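Local coordinates for protein Succinylglutamatedesuccinylase/aspartoacylase (Rhodobacter sphaeroides 2.4.1, PDB 3CDX) that probably hydrolyses carbon-nitrogen bonds in linear amides, as a metal-binding member of the succinylglutamate desuccinylase/aspartoacylase family, at residues 179-189 against 251-262. Sequence-based numbering, arbitrary orientation.
Sequences AEAFGAPHNVV and QRGGAAGTRHMM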
loop_
_atom_site.group_PDB
_atom_site.type_symbol
_atom_site.label_atom_id
_atom_site.label_comp_id
_atom_site.label_asym_id
_atom_site.label_seq_id
_atom_site.Cartn_x
_atom_site.Cartn_y
_atom_site.Cartn_z
ATOM N N ALA A 179 -6.726 39.150 -18.329
ATOM C CA ALA A 179 -5.622 38.335 -18.838
ATOM C C ALA A 179 -4.488 39.225 -19.371
ATOM O O ALA A 179 -3.327 39.009 -19.021
ATOM C CB ALA A 179 -6.110 37.377 -19.892
ATOM N N GLU A 180 -4.836 40.260 -20.161
ATOM C CA GLU A 180 -3.865 41.181 -20.735
ATOM C C GLU A 180 -3.075 41.888 -19.625
ATOM O O GLU A 180 -1.841 41.962 -19.692
ATOM C CB GLU A 180 -4.525 42.208 -21.704
ATOM C CG GLU A 180 -4.963 41.591 -23.008
ATOM C CD GLU A 180 -5.749 42.536 -23.933
ATOM O OE1 GLU A 180 -5.593 43.787 -23.809
ATOM O OE2 GLU A 180 -6.514 42.016 -24.798
ATOM N N ALA A 181 -3.778 42.393 -18.612
ATOM C CA ALA A 181 -3.123 43.018 -17.456
ATOM C C ALA A 181 -2.177 42.053 -16.710
ATOM O O ALA A 181 -1.029 42.412 -16.389
ATOM C CB ALA A 181 -4.167 43.559 -16.487
ATOM N N PHE A 182 -2.637 40.821 -16.464
ATOM C CA PHE A 182 -1.778 39.819 -15.783
ATOM C C PHE A 182 -0.424 39.785 -16.530
ATOM O O PHE A 182 0.619 39.809 -15.911
ATOM C CB PHE A 182 -2.445 38.424 -15.735
ATOM C CG PHE A 182 -1.653 37.364 -14.945
ATOM C CD1 PHE A 182 -2.037 37.009 -13.645
ATOM C CD2 PHE A 182 -0.538 36.729 -15.505
ATOM C CE1 PHE A 182 -1.300 36.010 -12.908
ATOM C CE2 PHE A 182 0.196 35.744 -14.783
ATOM C CZ PHE A 182 -0.181 35.395 -13.488
ATOM N N GLY A 183 -0.462 39.752 -17.862
ATOM C CA GLY A 183 0.754 39.955 -18.671
ATOM C C GLY A 183 1.711 38.787 -18.763
ATOM O O GLY A 183 2.943 38.977 -18.701
ATOM N N ALA A 184 1.166 37.578 -18.920
ATOM C CA ALA A 184 1.994 36.412 -19.227
ATOM C C ALA A 184 2.250 36.424 -20.743
ATOM O O ALA A 184 1.488 37.039 -21.491
ATOM C CB ALA A 184 1.311 35.129 -18.792
ATOM N N PRO A 185 3.312 35.761 -21.208
ATOM C CA PRO A 185 3.538 35.846 -22.668
ATOM C C PRO A 185 2.340 35.426 -23.490
ATOM O O PRO A 185 2.126 36.015 -24.550
ATOM C CB PRO A 185 4.712 34.891 -22.912
ATOM C CG PRO A 185 5.384 34.745 -21.614
ATOM C CD PRO A 185 4.375 35.008 -20.513
ATOM N N HIS A 186 1.596 34.402 -23.032
ATOM C CA HIS A 186 0.414 33.934 -23.736
ATOM C C HIS A 186 -0.791 33.795 -22.831
ATOM O O HIS A 186 -0.656 33.462 -21.666
ATOM C CB HIS A 186 0.646 32.585 -24.368
ATOM C CG HIS A 186 1.714 32.587 -25.406
ATOM N ND1 HIS A 186 3.006 32.198 -25.137
ATOM C CD2 HIS A 186 1.682 32.950 -26.714
ATOM C CE1 HIS A 186 3.728 32.329 -26.241
ATOM N NE2 HIS A 186 2.944 32.777 -27.212
ATOM N N ASN A 187 -1.965 34.075 -23.393
ATOM C CA ASN A 187 -3.233 33.826 -22.741
ATOM C C ASN A 187 -3.935 32.865 -23.622
ATOM O O ASN A 187 -4.029 33.119 -24.829
ATOM C CB ASN A 187 -4.061 35.099 -22.598
ATOM C CG ASN A 187 -5.433 34.815 -22.059
ATOM O OD1 ASN A 187 -5.562 34.254 -20.978
ATOM N ND2 ASN A 187 -6.470 35.221 -22.786
ATOM N N VAL A 188 -4.375 31.742 -23.049
ATOM C CA VAL A 188 -5.006 30.673 -23.802
ATOM C C VAL A 188 -6.510 30.523 -23.482
ATOM O O VAL A 188 -6.891 30.274 -22.341
ATOM C CB VAL A 188 -4.278 29.304 -23.565
ATOM C CG1 VAL A 188 -4.753 28.269 -24.542
ATOM C CG2 VAL A 188 -2.754 29.476 -23.677
ATOM N N VAL A 189 -7.346 30.694 -24.509
ATOM C CA VAL A 189 -8.801 30.473 -24.437
ATOM C C VAL A 189 -9.074 29.052 -24.912
ATOM O O VAL A 189 -8.629 28.673 -26.012
ATOM C CB VAL A 189 -9.556 31.531 -25.291
ATOM C CG1 VAL A 189 -11.083 31.461 -25.069
ATOM C CG2 VAL A 189 -9.053 32.917 -24.951
ATOM N N GLN A 251 7.535 41.733 -22.183
ATOM C CA GLN A 251 7.878 40.327 -22.213
ATOM C C GLN A 251 9.374 40.201 -22.387
ATOM O O GLN A 251 10.023 41.110 -22.945
ATOM C CB GLN A 251 7.122 39.626 -23.343
ATOM C CG GLN A 251 5.595 39.782 -23.217
ATOM C CD GLN A 251 5.053 39.195 -21.920
ATOM O OE1 GLN A 251 5.516 38.148 -21.446
ATOM N NE2 GLN A 251 4.093 39.879 -21.325
ATOM N N ARG A 252 9.927 39.100 -21.891
ATOM C CA ARG A 252 11.360 38.859 -22.016
ATOM C C ARG A 252 11.789 38.925 -23.467
ATOM O O ARG A 252 12.847 39.442 -23.779
ATOM C CB ARG A 252 11.772 37.492 -21.439
ATOM C CG ARG A 252 13.289 37.365 -21.330
ATOM C CD ARG A 252 13.705 36.052 -20.730
ATOM N NE ARG A 252 13.512 36.072 -19.298
ATOM C CZ ARG A 252 14.392 36.532 -18.425
ATOM N NH1 ARG A 252 15.562 37.013 -18.838
ATOM N NH2 ARG A 252 14.096 36.512 -17.125
ATOM N N GLY A 253 10.973 38.373 -24.352
ATOM C CA GLY A 253 11.357 38.259 -25.750
ATOM C C GLY A 253 11.223 39.583 -26.472
ATOM O O GLY A 253 11.427 39.655 -27.684
ATOM N N GLY A 254 10.850 40.628 -25.737
ATOM C CA GLY A 254 10.680 41.942 -26.343
ATOM C C GLY A 254 9.279 42.514 -26.377
ATOM O O GLY A 254 9.111 43.722 -26.162
ATOM N N ALA A 255 8.284 41.658 -26.620
ATOM C CA ALA A 255 6.910 42.093 -26.879
ATOM C C ALA A 255 6.351 43.026 -25.797
ATOM O O ALA A 255 6.713 42.917 -24.617
ATOM C CB ALA A 255 5.989 40.879 -27.084
ATOM N N ALA A 256 5.466 43.936 -26.207
ATOM C CA ALA A 256 4.873 44.904 -25.280
ATOM C C ALA A 256 3.878 44.254 -24.302
ATOM O O ALA A 256 3.733 44.721 -23.184
ATOM C CB ALA A 256 4.210 46.057 -26.044
ATOM N N GLY A 257 3.212 43.187 -24.740
ATOM C CA GLY A 257 2.239 42.456 -23.917
ATOM C C GLY A 257 1.904 41.041 -24.331
ATOM O O GLY A 257 2.608 40.413 -25.113
ATOM N N THR A 258 0.791 40.562 -23.786
ATOM C CA THR A 258 0.297 39.217 -23.901
ATOM C C THR A 258 -0.233 38.934 -25.300
ATOM O O THR A 258 -0.897 39.785 -25.891
ATOM C CB THR A 258 -0.881 39.071 -22.886
ATOM O OG1 THR A 258 -0.384 39.254 -21.552
ATOM C CG2 THR A 258 -1.623 37.760 -23.010
ATOM N N ARG A 259 0.045 37.734 -25.805
ATOM C CA ARG A 259 -0.488 37.271 -27.086
ATOM C C ARG A 259 -1.598 36.226 -26.821
ATOM O O ARG A 259 -1.380 35.219 -26.104
ATOM C CB ARG A 259 0.654 36.728 -27.985
ATOM C CG ARG A 259 0.272 36.313 -29.461
ATOM C CD ARG A 259 1.514 35.829 -30.287
ATOM N NE ARG A 259 1.160 34.896 -31.378
ATOM C CZ ARG A 259 2.017 34.074 -32.031
ATOM N NH1 ARG A 259 3.318 34.066 -31.744
ATOM N NH2 ARG A 259 1.581 33.246 -32.992
ATOM N N HIS A 260 -2.789 36.477 -27.382
ATOM C CA HIS A 260 -3.911 35.611 -27.138
ATOM C C HIS A 260 -3.897 34.455 -28.127
ATOM O O HIS A 260 -3.703 34.617 -29.341
ATOM C CB HIS A 260 -5.263 36.327 -27.242
ATOM C CG HIS A 260 -5.477 37.440 -26.265
ATOM N ND1 HIS A 260 -5.668 37.231 -24.914
ATOM C CD2 HIS A 260 -5.618 38.773 -26.458
ATOM C CE1 HIS A 260 -5.860 38.391 -24.310
ATOM N NE2 HIS A 260 -5.832 39.342 -25.226
ATOM N N MET A 261 -4.172 33.282 -27.593
ATOM C CA MET A 261 -4.106 32.074 -28.337
ATOM C C MET A 261 -5.310 31.290 -27.916
ATOM O O MET A 261 -6.078 31.727 -27.038
ATOM C CB MET A 261 -2.801 31.340 -27.987
ATOM C CG MET A 261 -1.562 32.274 -27.926
ATOM S SD MET A 261 -1.002 32.760 -29.622
ATOM C CE MET A 261 -0.324 31.208 -30.232
ATOM N N MET A 262 -5.458 30.111 -28.515
ATOM C CA MET A 262 -6.607 29.293 -28.287
ATOM C C MET A 262 -6.293 27.844 -28.606
ATOM O O MET A 262 -5.380 27.534 -29.390
ATOM C CB MET A 262 -7.839 29.812 -29.096
ATOM C CG MET A 262 -7.729 29.836 -30.648
ATOM S SD MET A 262 -9.277 30.415 -31.536
ATOM C CE MET A 262 -10.448 29.195 -31.081
HETATM O O HOH W 1 -1.643 36.868 -19.510
HETATM O O HOH W 2 -0.608 42.235 -22.081
HETATM O O HOH W 3 3.649 37.688 -25.814
HETATM O O HOH W 4 4.330 34.426 -29.086
#
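Glu180, near the end of helix 169-182, reaches His260 with its chain extended beyond CG. His260 NE2 donates to Glu180 OE2 at 2.8 Å, in the ring plane but on the anti side of the carboxylate. After the helix, Gly183 O accepts a nearly straight bond from Gln251 NE2 (3.0 Å, 178° at the hydrogen). The amide comes from above the carbonyl plane, and Arg231 binds the same oxygen. Ala184 O takes the hydroxyl of Thr258 OG1 at 2.9 Å. Pro185 O then accepts Arg259 N, which opens the parallel pairing of strands 186-189 and 259-262. The ring of His186 lies obliquely against Met261; His186 CD2 is 3.5 Å from Met261 CG. On the other face, chi1 of Asn187 (174°) turns CG away from the backbone N and brings Asn187 ND2 to His260 ND1, 3.0 Å away, to which it donates. The amide and ring planes are 81° apart. Thr161 of strand 160-163 binds Asn187 OD1. Val189 N donates to Met261 O, and a backbone bond between Val189 and Val263 carries the pairing on. Strand 186-189 thus lies between strands 160-163 and 259-271, parallel to both. With ND1 accepting and NE2 donating, His260 is probably a neutral NE2-H tautomer. Asn187 and Glu180 grip its two ring nitrogens near the ring plane, which limits rotation of the ring.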